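Local coordinates for Myo-inositol 2-dehydrogenase (Thermotoga maritima, PDB 3EZY), which catalyses the NAD(+)-dependent oxidation of myo-inositol to scyllo-inosose and probably serves in a myo-inositol degradation pathway, at residues 186-198 / 318-331. Sequence-based numbering, arbitrary orientation.
Sequences GEEVEEVFADGSV and AAKKSLEEKRSVKL
Val192 and Val329 form an antiparallel hydrogen-bonded pair, by which the short strand 329-330 is added to the outer edge of the C-terminal mixed sheet of this Gfo/Idh/MocA enzyme, beside strand 189-197. Val329 N lies 2.8 Å from Val192 O in a nearly straight bond (170°), and Val192 N returns one of 3.0 Å to Val329 O. Leu331 N continues the ladder to Glu190 O, at 3.0 Å. The tight part lies on the sheet face of Val192 and Ala194, under helix 318-325. Ala319 CB sits between them, 3.8 Å from Ala194 CB and 4.0 Å from Val192 CG1, small residues that let the strand and helix axes approach to 6.4 Å, crossing at -61°. Phe170 and Leu315 close this core. Glu191 and Lys330, a non-hydrogen-bonded pair on the other face, meet loosely at the solvent side: the extended Glu191 chain and the Lys330 chain, bent at its last torsion, cross obliquely, and the salt bridge from Glu191 OE1 to Lys330 NZ is long, 3.6 Å. An alanine replacing Glu191 would probably leave the Lys330 ammonium without this carboxylate mate and its chain freer to swing. Farther along, a second long salt bridge joins Asp195 to Lys326, whose chain bends at chi2 and chi3 so that NZ comes within reach of the carboxylate; Asp195 also pairs with Arg218 of a neighbouring subunit. The Phe193 ring turns its edge to the Lys326-Ser328 backbone and stacks on Phe193 of that subunit, placing this sheet edge at a subunit interface. Ser322, in the last turn of the helix, ties it both to the strand and to the loop beyond: its OG, held anti to its own backbone N (chi1 170°), accepts from Ala194 N at 2.8 Å and donates to Arg327 O from above the carbonyl plane.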
# COMPACT_ATOMS: atom_id res chain seq x y z
N GLY A 186 -15.28 23.57 5.18
CA GLY A 186 -15.93 24.67 4.52
C GLY A 186 -17.11 25.21 5.32
O GLY A 186 -17.98 25.88 4.78
N GLU A 187 -17.13 24.94 6.63
CA GLU A 187 -18.18 25.46 7.49
C GLU A 187 -17.65 25.59 8.90
O GLU A 187 -16.56 25.09 9.22
CB GLU A 187 -19.42 24.58 7.51
CG GLU A 187 -19.10 23.14 7.87
CD GLU A 187 -20.33 22.28 8.12
OE1 GLU A 187 -21.31 22.79 8.74
OE2 GLU A 187 -20.29 21.08 7.75
N GLU A 188 -18.45 26.24 9.74
CA GLU A 188 -18.05 26.53 11.10
C GLU A 188 -18.38 25.41 12.05
O GLU A 188 -19.35 24.66 11.86
CB GLU A 188 -18.70 27.84 11.59
CG GLU A 188 -18.30 29.08 10.75
CD GLU A 188 -16.81 29.42 10.84
OE1 GLU A 188 -16.13 29.00 11.80
OE2 GLU A 188 -16.32 30.15 9.97
N VAL A 189 -17.54 25.32 13.08
CA VAL A 189 -17.82 24.50 14.27
C VAL A 189 -18.73 25.23 15.27
O VAL A 189 -18.53 26.41 15.58
CB VAL A 189 -16.54 24.17 14.99
CG1 VAL A 189 -16.82 23.28 16.24
CG2 VAL A 189 -15.58 23.52 14.05
N GLU A 190 -19.69 24.53 15.84
CA GLU A 190 -20.59 25.19 16.76
C GLU A 190 -20.36 24.76 18.19
O GLU A 190 -20.63 25.52 19.11
CB GLU A 190 -22.02 24.85 16.37
CG GLU A 190 -22.20 24.88 14.87
CD GLU A 190 -22.92 26.11 14.38
OE1 GLU A 190 -22.30 27.21 14.28
OE2 GLU A 190 -24.12 25.97 14.07
N GLU A 191 -19.86 23.53 18.36
CA GLU A 191 -19.69 22.94 19.66
C GLU A 191 -18.46 22.01 19.73
O GLU A 191 -18.12 21.35 18.75
CB GLU A 191 -20.96 22.14 19.95
CG GLU A 191 -21.20 21.78 21.37
CD GLU A 191 -22.69 21.54 21.60
OE1 GLU A 191 -23.14 21.69 22.75
OE2 GLU A 191 -23.41 21.21 20.62
N VAL A 192 -17.81 21.93 20.88
CA VAL A 192 -16.62 21.15 21.03
C VAL A 192 -16.65 20.36 22.35
O VAL A 192 -17.15 20.86 23.36
CB VAL A 192 -15.40 22.10 21.04
CG1 VAL A 192 -14.18 21.45 21.54
CG2 VAL A 192 -15.17 22.70 19.64
N PHE A 193 -16.12 19.15 22.34
CA PHE A 193 -15.84 18.41 23.57
C PHE A 193 -14.40 17.93 23.56
O PHE A 193 -13.95 17.39 22.54
CB PHE A 193 -16.73 17.19 23.69
CG PHE A 193 -16.33 16.29 24.83
CD1 PHE A 193 -16.78 16.53 26.09
CD2 PHE A 193 -15.44 15.24 24.63
CE1 PHE A 193 -16.42 15.75 27.14
CE2 PHE A 193 -15.05 14.42 25.67
CZ PHE A 193 -15.52 14.68 26.95
N ALA A 194 -13.69 18.07 24.66
CA ALA A 194 -12.30 17.71 24.67
C ALA A 194 -11.96 16.91 25.90
O ALA A 194 -12.52 17.16 26.97
CB ALA A 194 -11.40 19.00 24.59
N ASP A 195 -11.08 15.91 25.77
CA ASP A 195 -10.45 15.32 26.96
C ASP A 195 -8.94 15.19 26.70
O ASP A 195 -8.50 15.28 25.56
CB ASP A 195 -11.09 13.98 27.36
CG ASP A 195 -10.87 13.64 28.86
OD1 ASP A 195 -10.04 14.28 29.58
OD2 ASP A 195 -11.48 12.67 29.30
N GLY A 196 -8.15 14.99 27.75
CA GLY A 196 -6.70 14.93 27.58
C GLY A 196 -6.16 14.21 28.80
O GLY A 196 -6.83 14.22 29.82
N SER A 197 -4.97 13.60 28.67
CA SER A 197 -4.30 12.86 29.74
C SER A 197 -2.81 13.11 29.70
O SER A 197 -2.29 13.69 28.74
CB SER A 197 -4.52 11.35 29.56
OG SER A 197 -5.89 10.98 29.70
N VAL A 198 -2.11 12.71 30.76
CA VAL A 198 -0.67 12.84 30.79
C VAL A 198 -0.07 11.44 30.70
O VAL A 198 -0.09 10.66 31.67
CB VAL A 198 -0.19 13.54 32.06
CG1 VAL A 198 -0.37 12.63 33.24
CG2 VAL A 198 1.29 13.94 31.91
N ALA A 318 -12.66 27.15 23.87
CA ALA A 318 -13.80 26.22 24.10
C ALA A 318 -13.35 24.84 24.54
O ALA A 318 -13.93 24.24 25.45
CB ALA A 318 -14.70 26.12 22.82
N ALA A 319 -12.32 24.29 23.88
CA ALA A 319 -11.74 23.01 24.29
C ALA A 319 -11.13 23.03 25.69
O ALA A 319 -11.26 22.05 26.45
CB ALA A 319 -10.68 22.49 23.25
N LYS A 320 -10.44 24.12 26.03
CA LYS A 320 -9.85 24.21 27.37
C LYS A 320 -10.96 24.20 28.41
O LYS A 320 -10.86 23.49 29.42
CB LYS A 320 -9.01 25.49 27.56
CG LYS A 320 -7.65 25.47 26.94
CD LYS A 320 -6.96 26.87 27.07
CE LYS A 320 -6.39 27.03 28.49
NZ LYS A 320 -5.09 27.79 28.49
N LYS A 321 -12.01 24.95 28.15
CA LYS A 321 -13.20 24.94 29.06
C LYS A 321 -13.91 23.57 29.11
O LYS A 321 -14.21 23.06 30.17
CB LYS A 321 -14.17 26.04 28.66
CG LYS A 321 -15.40 26.29 29.62
CD LYS A 321 -16.38 27.20 28.83
CE LYS A 321 -17.39 27.94 29.68
NZ LYS A 321 -16.81 28.18 31.02
N SER A 322 -14.11 22.93 27.96
CA SER A 322 -14.65 21.57 27.93
C SER A 322 -13.83 20.58 28.74
O SER A 322 -14.35 19.73 29.47
CB SER A 322 -14.76 21.08 26.49
OG SER A 322 -15.06 19.69 26.48
N LEU A 323 -12.52 20.68 28.64
CA LEU A 323 -11.67 19.74 29.34
C LEU A 323 -11.90 19.86 30.84
O LEU A 323 -12.03 18.85 31.56
CB LEU A 323 -10.20 20.01 28.98
CG LEU A 323 -9.18 19.25 29.84
CD1 LEU A 323 -9.36 17.73 29.74
CD2 LEU A 323 -7.73 19.64 29.46
N GLU A 324 -11.91 21.09 31.33
CA GLU A 324 -12.11 21.30 32.76
C GLU A 324 -13.54 20.97 33.20
O GLU A 324 -13.71 20.40 34.25
CB GLU A 324 -11.75 22.72 33.17
CG GLU A 324 -12.76 23.77 32.70
CD GLU A 324 -13.10 24.78 33.80
OE1 GLU A 324 -13.09 24.37 35.00
OE2 GLU A 324 -13.39 25.97 33.46
N GLU A 325 -14.56 21.29 32.41
CA GLU A 325 -15.94 21.06 32.84
C GLU A 325 -16.53 19.71 32.43
O GLU A 325 -17.65 19.39 32.81
CB GLU A 325 -16.85 22.21 32.40
CG GLU A 325 -16.55 23.45 33.22
CD GLU A 325 -17.34 24.68 32.85
OE1 GLU A 325 -18.35 24.62 32.10
OE2 GLU A 325 -16.93 25.76 33.30
N LYS A 326 -15.75 18.93 31.68
CA LYS A 326 -16.17 17.59 31.20
C LYS A 326 -17.53 17.62 30.50
O LYS A 326 -18.35 16.77 30.70
CB LYS A 326 -16.20 16.56 32.32
CG LYS A 326 -15.03 16.60 33.28
CD LYS A 326 -13.83 16.01 32.67
CE LYS A 326 -13.02 15.09 33.66
NZ LYS A 326 -11.95 14.22 32.93
N ARG A 327 -17.73 18.58 29.63
CA ARG A 327 -19.00 18.69 28.97
C ARG A 327 -18.72 19.38 27.66
O ARG A 327 -17.68 20.01 27.47
CB ARG A 327 -19.99 19.53 29.81
CG ARG A 327 -19.76 21.05 29.71
CD ARG A 327 -20.69 21.87 30.66
NE ARG A 327 -20.24 23.26 30.75
CZ ARG A 327 -20.57 24.21 29.89
NH1 ARG A 327 -20.10 25.42 30.04
NH2 ARG A 327 -21.40 23.95 28.89
N SER A 328 -19.69 19.29 26.78
CA SER A 328 -19.65 19.94 25.50
C SER A 328 -19.80 21.46 25.67
O SER A 328 -20.65 21.93 26.45
CB SER A 328 -20.81 19.37 24.68
OG SER A 328 -20.73 19.86 23.38
N VAL A 329 -18.98 22.24 24.95
CA VAL A 329 -18.99 23.70 25.09
C VAL A 329 -19.30 24.34 23.74
O VAL A 329 -18.63 24.06 22.75
CB VAL A 329 -17.62 24.21 25.64
CG1 VAL A 329 -17.53 25.71 25.57
CG2 VAL A 329 -17.43 23.74 27.11
N LYS A 330 -20.33 25.18 23.70
CA LYS A 330 -20.69 25.98 22.53
C LYS A 330 -19.77 27.17 22.31
O LYS A 330 -19.38 27.85 23.26
CB LYS A 330 -22.12 26.49 22.68
CG LYS A 330 -23.13 25.37 22.71
CD LYS A 330 -24.53 25.96 22.70
CE LYS A 330 -25.56 24.87 22.91
NZ LYS A 330 -25.69 24.04 21.68
N LEU A 331 -19.40 27.42 21.07
CA LEU A 331 -18.53 28.57 20.77
C LEU A 331 -19.06 29.88 21.36
O LEU A 331 -18.28 30.70 21.84
CB LEU A 331 -18.26 28.71 19.28
CG LEU A 331 -16.82 28.32 18.93
CD1 LEU A 331 -16.69 26.83 19.15
CD2 LEU A 331 -16.50 28.72 17.51